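Local coordinates for protein probable glutamine synthetase (Pseudomonas aeruginosa, PDB 4HPP) that belongs to the glutamine synthetase family, with an N-terminal domain followed by a catalytic domain, and holds glutamic acid and magnesium in the crystal, at residues A[395-399]-A[416-421]; A[389-393]-A[420-424]; A[298-302]-A[384-388]. All coordinates share one frame; numbering follows the deposited sequence.

Contact 1: A[395-399]-A[416-421]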
loop_
_atom_site.group_PDB
_atom_site.type_symbol
_atom_site.label_atom_id
_atom_site.label_comp_id
_atom_site.label_asym_id
_atom_site.label_seq_id
_atom_site.Cartn_x
_atom_site.Cartn_y
_atom_site.Cartn_z
ATOM N N LEU A 395 -24.888 45.495 -14.589
ATOM C CA LEU A 395 -26.160 45.810 -13.849
ATOM C C LEU A 395 -26.728 47.235 -14.059
ATOM O O LEU A 395 -27.951 47.414 -14.132
ATOM C CB LEU A 395 -26.025 45.538 -12.354
ATOM C CG LEU A 395 -25.497 44.147 -12.041
ATOM C CD1 LEU A 395 -25.162 44.057 -10.572
ATOM C CD2 LEU A 395 -26.516 43.058 -12.415
ATOM N N ASP A 396 -25.850 48.242 -14.131
ATOM C CA ASP A 396 -26.280 49.545 -14.636
ATOM C C ASP A 396 -27.095 49.304 -15.900
ATOM O O ASP A 396 -28.265 49.658 -15.927
ATOM C CB ASP A 396 -25.104 50.511 -14.904
ATOM C CG ASP A 396 -24.252 50.754 -13.669
ATOM O OD1 ASP A 396 -24.746 50.534 -12.540
ATOM O OD2 ASP A 396 -23.078 51.142 -13.821
ATOM N N CYS A 397 -26.507 48.647 -16.907
ATOM C CA CYS A 397 -27.177 48.505 -18.210
ATOM C C CYS A 397 -28.536 47.881 -18.136
ATOM O O CYS A 397 -29.428 48.269 -18.875
ATOM C CB CYS A 397 -26.367 47.675 -19.184
ATOM S SG CYS A 397 -24.726 48.272 -19.617
ATOM N N LEU A 398 -28.680 46.873 -17.288
ATOM C CA LEU A 398 -29.940 46.140 -17.130
ATOM C C LEU A 398 -31.013 47.035 -16.531
ATOM O O LEU A 398 -32.213 46.934 -16.859
ATOM C CB LEU A 398 -29.739 44.995 -16.148
ATOM C CG LEU A 398 -30.539 43.686 -16.202
ATOM C CD1 LEU A 398 -30.639 43.172 -14.781
ATOM C CD2 LEU A 398 -31.890 43.672 -16.925
ATOM N N GLN A 399 -30.586 47.878 -15.595
ATOM C CA GLN A 399 -31.516 48.764 -14.919
ATOM C C GLN A 399 -32.074 49.813 -15.937
ATOM O O GLN A 399 -33.267 50.152 -15.873
ATOM C CB GLN A 399 -30.852 49.368 -13.660
ATOM C CG GLN A 399 -30.687 48.402 -12.473
ATOM C CD GLN A 399 -29.641 48.871 -11.432
ATOM O OE1 GLN A 399 -29.220 48.111 -10.549
ATOM N NE2 GLN A 399 -29.219 50.125 -11.544
ATOM N N TYR A 416 -32.731 39.493 -7.954
ATOM C CA TYR A 416 -31.522 39.379 -8.768
ATOM C C TYR A 416 -30.628 40.587 -8.629
ATOM O O TYR A 416 -29.433 40.481 -8.298
ATOM C CB TYR A 416 -31.875 39.169 -10.242
ATOM C CG TYR A 416 -30.666 38.780 -11.049
ATOM C CD1 TYR A 416 -29.872 39.743 -11.679
ATOM C CD2 TYR A 416 -30.263 37.452 -11.131
ATOM C CE1 TYR A 416 -28.737 39.385 -12.397
ATOM C CE2 TYR A 416 -29.132 37.092 -11.848
ATOM C CZ TYR A 416 -28.384 38.050 -12.480
ATOM O OH TYR A 416 -27.277 37.680 -13.180
ATOM N N LEU A 417 -31.207 41.747 -8.897
ATOM C CA LEU A 417 -30.464 42.995 -8.834
ATOM C C LEU A 417 -29.838 43.255 -7.483
ATOM O O LEU A 417 -28.733 43.782 -7.393
ATOM C CB LEU A 417 -31.393 44.159 -9.150
ATOM C CG LEU A 417 -31.646 44.539 -10.603
ATOM C CD1 LEU A 417 -32.501 45.785 -10.584
ATOM C CD2 LEU A 417 -30.349 44.773 -11.387
ATOM N N ALA A 418 -30.541 42.883 -6.427
ATOM C CA ALA A 418 -29.985 43.039 -5.078
ATOM C C ALA A 418 -28.939 42.001 -4.771
ATOM O O ALA A 418 -27.828 42.327 -4.240
ATOM C CB ALA A 418 -31.077 42.990 -4.055
ATOM N N MET A 419 -29.255 40.747 -5.121
ATOM C CA MET A 419 -28.299 39.686 -4.869
ATOM C C MET A 419 -26.945 39.938 -5.553
ATOM O O MET A 419 -25.914 39.531 -5.038
ATOM C CB MET A 419 -28.850 38.326 -5.255
ATOM C CG MET A 419 -27.806 37.237 -5.041
ATOM S SD MET A 419 -26.800 36.873 -6.485
ATOM C CE MET A 419 -28.025 35.917 -7.432
ATOM N N LYS A 420 -26.935 40.595 -6.707
ATOM C CA LYS A 420 -25.678 40.748 -7.443
ATOM C C LYS A 420 -24.818 41.927 -6.940
ATOM O O LYS A 420 -23.582 41.821 -6.836
ATOM C CB LYS A 420 -25.954 40.871 -8.949
ATOM C CG LYS A 420 -26.345 39.597 -9.686
ATOM C CD LYS A 420 -25.161 38.624 -9.767
ATOM C CE LYS A 420 -25.642 37.255 -10.236
ATOM N NZ LYS A 420 -24.469 36.355 -10.190
ATOM N N ARG A 421 -25.466 43.047 -6.629
ATOM C CA ARG A 421 -24.805 44.148 -5.907
ATOM C C ARG A 421 -24.012 43.571 -4.741
ATOM O O ARG A 421 -22.803 43.943 -4.485
ATOM C CB ARG A 421 -25.872 45.105 -5.324
ATOM C CG ARG A 421 -26.531 46.041 -6.325
ATOM C CD ARG A 421 -25.470 46.806 -7.144
ATOM N NE ARG A 421 -26.079 47.414 -8.330
ATOM C CZ ARG A 421 -25.405 47.912 -9.361
ATOM N NH1 ARG A 421 -24.087 47.888 -9.366
ATOM N NH2 ARG A 421 -26.065 48.438 -10.387
#

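Contact 2: A[389-393]-A[420-424]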
loop_
_atom_site.group_PDB
_atom_site.type_symbol
_atom_site.label_atom_id
_atom_site.label_comp_id
_atom_site.label_asym_id
_atom_site.label_seq_id
_atom_site.Cartn_x
_atom_site.Cartn_y
_atom_site.Cartn_z
ATOM N N ALA A 389 -18.059 46.170 -19.002
ATOM C CA ALA A 389 -16.717 45.711 -18.695
ATOM C C ALA A 389 -16.561 45.168 -17.277
ATOM O O ALA A 389 -15.528 44.626 -16.951
ATOM C CB ALA A 389 -15.714 46.836 -18.936
ATOM N N THR A 390 -17.565 45.338 -16.423
ATOM C CA THR A 390 -17.572 44.748 -15.076
ATOM C C THR A 390 -19.009 44.330 -14.848
ATOM O O THR A 390 -19.920 44.781 -15.544
ATOM C CB THR A 390 -17.213 45.765 -13.947
ATOM O OG1 THR A 390 -18.138 46.850 -13.975
ATOM C CG2 THR A 390 -15.771 46.315 -14.074
ATOM N N LEU A 391 -19.236 43.509 -13.842
ATOM C CA LEU A 391 -20.608 43.229 -13.427
ATOM C C LEU A 391 -21.435 44.492 -13.122
ATOM O O LEU A 391 -22.659 44.559 -13.481
ATOM C CB LEU A 391 -20.575 42.328 -12.207
ATOM C CG LEU A 391 -21.916 41.737 -11.876
ATOM C CD1 LEU A 391 -22.610 41.207 -13.138
ATOM C CD2 LEU A 391 -21.648 40.699 -10.795
ATOM N N GLY A 392 -20.775 45.478 -12.462
ATOM C CA GLY A 392 -21.427 46.763 -12.052
ATOM C C GLY A 392 -22.042 47.481 -13.239
ATOM O O GLY A 392 -23.268 47.766 -13.299
ATOM N N ASP A 393 -21.175 47.744 -14.207
ATOM C CA ASP A 393 -21.609 48.281 -15.495
ATOM C C ASP A 393 -22.689 47.424 -16.114
ATOM O O ASP A 393 -23.619 47.980 -16.722
ATOM C CB ASP A 393 -20.411 48.522 -16.440
ATOM C CG ASP A 393 -19.296 49.367 -15.763
ATOM O OD1 ASP A 393 -19.558 49.896 -14.645
ATOM O OD2 ASP A 393 -18.165 49.498 -16.321
ATOM N N LYS A 420 -26.935 40.595 -6.707
ATOM C CA LYS A 420 -25.678 40.748 -7.443
ATOM C C LYS A 420 -24.818 41.927 -6.940
ATOM O O LYS A 420 -23.582 41.821 -6.836
ATOM C CB LYS A 420 -25.954 40.871 -8.949
ATOM C CG LYS A 420 -26.345 39.597 -9.686
ATOM C CD LYS A 420 -25.161 38.624 -9.767
ATOM C CE LYS A 420 -25.642 37.255 -10.236
ATOM N NZ LYS A 420 -24.469 36.355 -10.190
ATOM N N ARG A 421 -25.466 43.047 -6.629
ATOM C CA ARG A 421 -24.805 44.148 -5.907
ATOM C C ARG A 421 -24.012 43.571 -4.741
ATOM O O ARG A 421 -22.803 43.943 -4.485
ATOM C CB ARG A 421 -25.872 45.105 -5.324
ATOM C CG ARG A 421 -26.531 46.041 -6.325
ATOM C CD ARG A 421 -25.470 46.806 -7.144
ATOM N NE ARG A 421 -26.079 47.414 -8.330
ATOM C CZ ARG A 421 -25.405 47.912 -9.361
ATOM N NH1 ARG A 421 -24.087 47.888 -9.366
ATOM N NH2 ARG A 421 -26.065 48.438 -10.387
ATOM N N HIS A 422 -24.722 42.660 -4.051
ATOM C CA HIS A 422 -24.217 42.017 -2.885
ATOM C C HIS A 422 -23.077 41.108 -3.235
ATOM O O HIS A 422 -22.039 41.068 -2.528
ATOM C CB HIS A 422 -25.322 41.317 -2.135
ATOM C CG HIS A 422 -24.849 40.679 -0.853
ATOM N ND1 HIS A 422 -25.541 39.711 -0.220
ATOM C CD2 HIS A 422 -23.678 40.887 -0.107
ATOM C CE1 HIS A 422 -24.848 39.325 0.878
ATOM N NE2 HIS A 422 -23.712 40.057 0.940
ATOM N N GLU A 423 -23.222 40.397 -4.348
ATOM C CA GLU A 423 -22.116 39.610 -4.824
ATOM C C GLU A 423 -20.933 40.548 -5.080
ATOM O O GLU A 423 -19.825 40.277 -4.630
ATOM C CB GLU A 423 -22.489 38.821 -6.079
ATOM C CG GLU A 423 -21.301 38.062 -6.634
ATOM C CD GLU A 423 -21.550 37.445 -7.993
ATOM O OE1 GLU A 423 -20.566 37.316 -8.749
ATOM O OE2 GLU A 423 -22.701 37.071 -8.296
ATOM N N LEU A 424 -21.149 41.662 -5.774
ATOM C CA LEU A 424 -19.997 42.534 -6.054
ATOM C C LEU A 424 -19.480 43.274 -4.820
ATOM O O LEU A 424 -18.266 43.434 -4.669
ATOM C CB LEU A 424 -20.164 43.407 -7.307
ATOM C CG LEU A 424 -21.140 44.551 -7.486
ATOM C CD1 LEU A 424 -20.480 45.892 -7.141
ATOM C CD2 LEU A 424 -21.604 44.554 -8.936
#

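Contact 3: A[298-302]-A[384-388]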
loop_
_atom_site.group_PDB
_atom_site.type_symbol
_atom_site.label_atom_id
_atom_site.label_comp_id
_atom_site.label_asym_id
_atom_site.label_seq_id
_atom_site.Cartn_x
_atom_site.Cartn_y
_atom_site.Cartn_z
ATOM N N ALA A 298 -12.895 45.988 -24.767
ATOM C CA ALA A 298 -14.234 46.623 -24.845
ATOM C C ALA A 298 -15.366 45.681 -25.277
ATOM O O ALA A 298 -16.410 45.651 -24.616
ATOM C CB ALA A 298 -14.220 47.895 -25.693
ATOM N N ALA A 299 -15.141 44.934 -26.374
ATOM C CA ALA A 299 -16.040 43.869 -26.925
ATOM C C ALA A 299 -17.426 44.373 -27.302
ATOM O O ALA A 299 -18.109 44.976 -26.461
ATOM C CB ALA A 299 -16.136 42.661 -25.987
ATOM N N TYR A 300 -17.856 44.105 -28.543
ATOM C CA TYR A 300 -19.064 44.765 -29.078
ATOM C C TYR A 300 -20.287 43.886 -29.443
ATOM O O TYR A 300 -20.192 42.666 -29.662
ATOM C CB TYR A 300 -18.699 45.684 -30.262
ATOM C CG TYR A 300 -17.887 46.952 -29.930
ATOM C CD1 TYR A 300 -16.480 46.933 -29.925
ATOM C CD2 TYR A 300 -18.522 48.180 -29.676
ATOM C CE1 TYR A 300 -15.739 48.084 -29.648
ATOM C CE2 TYR A 300 -17.786 49.336 -29.396
ATOM C CZ TYR A 300 -16.399 49.285 -29.384
ATOM O OH TYR A 300 -15.664 50.420 -29.111
ATOM N N ALA A 301 -21.449 44.521 -29.533
ATOM C CA ALA A 301 -22.613 43.794 -29.981
ATOM C C ALA A 301 -22.696 43.973 -31.471
ATOM O O ALA A 301 -23.189 44.985 -31.962
ATOM C CB ALA A 301 -23.872 44.289 -29.295
ATOM N N CYS A 302 -22.186 42.990 -32.195
ATOM C CA CYS A 302 -22.179 42.987 -33.659
ATOM C C CYS A 302 -22.485 41.545 -34.108
ATOM O O CYS A 302 -22.655 40.657 -33.285
ATOM C CB CYS A 302 -20.804 43.440 -34.165
ATOM S SG CYS A 302 -19.451 42.414 -33.510
ATOM N N ILE A 384 -24.197 50.543 -32.902
ATOM C CA ILE A 384 -23.469 49.438 -32.301
ATOM C C ILE A 384 -22.922 49.839 -30.917
ATOM O O ILE A 384 -22.156 50.811 -30.820
ATOM C CB ILE A 384 -22.351 48.980 -33.294
ATOM C CG1 ILE A 384 -22.898 47.883 -34.239
ATOM C CG2 ILE A 384 -21.061 48.562 -32.585
ATOM C CD1 ILE A 384 -21.927 47.364 -35.287
ATOM N N GLN A 385 -23.327 49.109 -29.863
ATOM C CA GLN A 385 -22.854 49.338 -28.457
ATOM C C GLN A 385 -21.652 48.445 -28.005
ATOM O O GLN A 385 -21.491 47.293 -28.440
ATOM C CB GLN A 385 -24.006 49.186 -27.436
ATOM C CG GLN A 385 -25.382 49.698 -27.859
ATOM C CD GLN A 385 -26.493 48.656 -27.653
ATOM O OE1 GLN A 385 -26.332 47.489 -28.029
ATOM N NE2 GLN A 385 -27.633 49.073 -27.082
ATOM N N ALA A 386 -20.804 48.981 -27.139
ATOM C CA ALA A 386 -19.875 48.142 -26.375
ATOM C C ALA A 386 -20.649 47.343 -25.287
ATOM O O ALA A 386 -21.592 47.861 -24.636
ATOM C CB ALA A 386 -18.761 48.983 -25.739
ATOM N N LEU A 387 -20.255 46.081 -25.114
ATOM C CA LEU A 387 -20.700 45.274 -23.973
ATOM C C LEU A 387 -20.026 45.815 -22.713
ATOM O O LEU A 387 -18.891 46.272 -22.768
ATOM C CB LEU A 387 -20.389 43.776 -24.197
ATOM C CG LEU A 387 -20.982 43.192 -25.500
ATOM C CD1 LEU A 387 -20.780 41.700 -25.662
ATOM C CD2 LEU A 387 -22.447 43.528 -25.673
ATOM N N PRO A 388 -20.723 45.799 -21.572
ATOM C CA PRO A 388 -20.093 46.329 -20.361
ATOM C C PRO A 388 -18.739 45.668 -20.030
ATOM O O PRO A 388 -18.321 44.707 -20.700
ATOM C CB PRO A 388 -21.131 46.050 -19.273
ATOM C CG PRO A 388 -22.098 45.075 -19.862
ATOM C CD PRO A 388 -22.099 45.341 -21.328
#

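Contact 1: A[395-399]-A[416-421]
Leu395 packs as a knob into a hole on the neighbouring helix, formed by Tyr416, Leu417, Lys420 and Arg421. Its CD1 branch lies 3.7 Å from CB of Lys420, and its CD2 branch turns to the Tyr416 ring and to CD2 of Leu417. With CG beside the backbone N (chi1 -52°), both methyls of Leu395 are carried into this hole. Leu398 adds to the buried side one turn further on, where its CD1 meets CD2 of Leu417 at 3.8 Å. Behind this layer runs helix 261-281: Ala279 touches Leu395 and Leu398, and its carbonyl oxygen is hydrogen-bonded to OH of Tyr416. The pair is an antiparallel helix packing within the catalytic domain, the short segments lying 163° apart in direction, with their axes 11.4 Å from each other at closest approach.

The other side is looser and polar. Here Gln399, an exposed residue, reaches across Leu417, its CG 3.7 Å from Leu417 CD1, and offers OE1 to Arg421. The bond from Arg421 NH2 to Gln399 OE1 is 3.2 Å long and nearly straight; it lies in the guanidinium plane but reaches the amide oxygen from above the carbonyl plane. The same NH2 makes a salt bridge to OD1 of Asp396 at 3.3 Å, coming from the anti side and 27° out of the carboxylate plane. These two acceptors, with apolar packing on one face, restrict how the guanidinium can turn: CB of Leu395 sits 3.5 Å above that face, near its rim.

Contact 2: A[389-393]-A[420-424]
NZ of Lys420 is gripped by two acceptors, OE2 of Glu423 and the carbonyl oxygen of Pro283, while the lysine's CD lies 4.2 Å from CD2 of Leu391 across the contact. The bond from Lys420 NZ to Glu423 OE2 is a short salt bridge of 2.7 Å within one helix, and it uses the syn lone pair of the carboxylate oxygen. The other oxygen, OE1, accepts from the backbone N of Ala285 and, weakly, from OH of Tyr439, so the charged pair is tied to the 283-285 loop. With these bonds the buried ends of both side chains have polar partners, and the nearby ammonium would be expected to favour the ionised carboxylate.

Leu391 CD2 lies against the methylene CD of Lys420 and beside Glu423 OE1, 4.1 Å from that oxygen. Leu391 stands in the first turn of helix 391-399, which Thr390 opens as N-cap: Thr390 OG1 accepts the backbone N-H of Asp393 in a nearly straight bond of 3.2 Å (169°). The contact joins the N-terminal end of one catalytic-domain helix to the later part of helix 410-427.

Leu424 fills the next place along the interface. Its CG stands between the backbone N and the carbonyl carbon, and this chi1 of 68° together with an unusual chi2 of 94° brings CD2 to the opposing helix; that methyl is 4.1 Å from CG of Leu391. It rests on the main chain of this first turn, at N and CA of Gly392, 3.7 Å from the N. At the margin of the contact, NH1 of Arg421 approaches the same glycine, 3.9 Å from its CA, without a hydrogen bond to it.

Contact 3: A[298-302]-A[384-388]
Two backbone hydrogen bonds join Ala299 and Ala301 to Leu387 and Gln385, making a single antiparallel beta bridge with Tyr300 and Ala386 as its non-hydrogen-bonded pair. The bridge links two otherwise irregular loops of the catalytic domain, one leading into strand 303-304 and the other into helix 391-399. Leu387 N donates to Ala299 O at 2.8 Å, and Ala301 N donates to Gln385 O at 3.0 Å with an N-H...O angle of 167°. Tyr300 CA adds a long, bent CA-H...O contact to Gln385 O at 3.6 Å. Beside the first bond, Ala298 O and Leu387 O lie close together as two acceptors without bonding.

The side chains extend this main-chain pairing in two directions. On one side, the CD2-CE2 side of the Tyr300 ring comes obliquely against the 385-386 peptide, brought there by a CG that stands beside the backbone N (chi1 -69°). CD2 approaches Gln385 O and is 3.9 Å from CG2 of Ile384, and CE2 meets CB of Ala386. Farther along, CD1 of Ile384 reaches CB of Cys302.

Leu387 leads instead into the buried part of the contact. Its CB and CG pass close to Ala299 O, and its CD2 ends 4.0 Å from CB of Ala301. Beyond them stands helix 261-281, whose Leu274 touches both Ala301 and Leu387. Pro388 then turns toward helix 391-399. Helix 261-281 also fixes the Gln385 side chain: while the residue's own carbonyl serves the bridge, its NE2 donates a hydrogen bond to Ala272 O.

In the fold
Contacts 1 and 2 are successive parts of one interface between helices 391-399 and 410-427. Their centres are about 7 Å apart, they share Lys420 and Arg421, and they join where CD1 of Leu395 packs 3.9 Å from CD2 of Leu424. The centre of contact 3 lies about 19 Å from that of contact 1 and about 18 Å from that of contact 2. Its 384-388 segment runs directly into 389-393, and Pro388 touches both Asp393 and Cys397. Helix 261-281 backs contacts 1 and 3 alike. Contact 3 contributes no residue to the glutamic acid pocket; the Ala299 side chain is about 11 Å from the bound ligand.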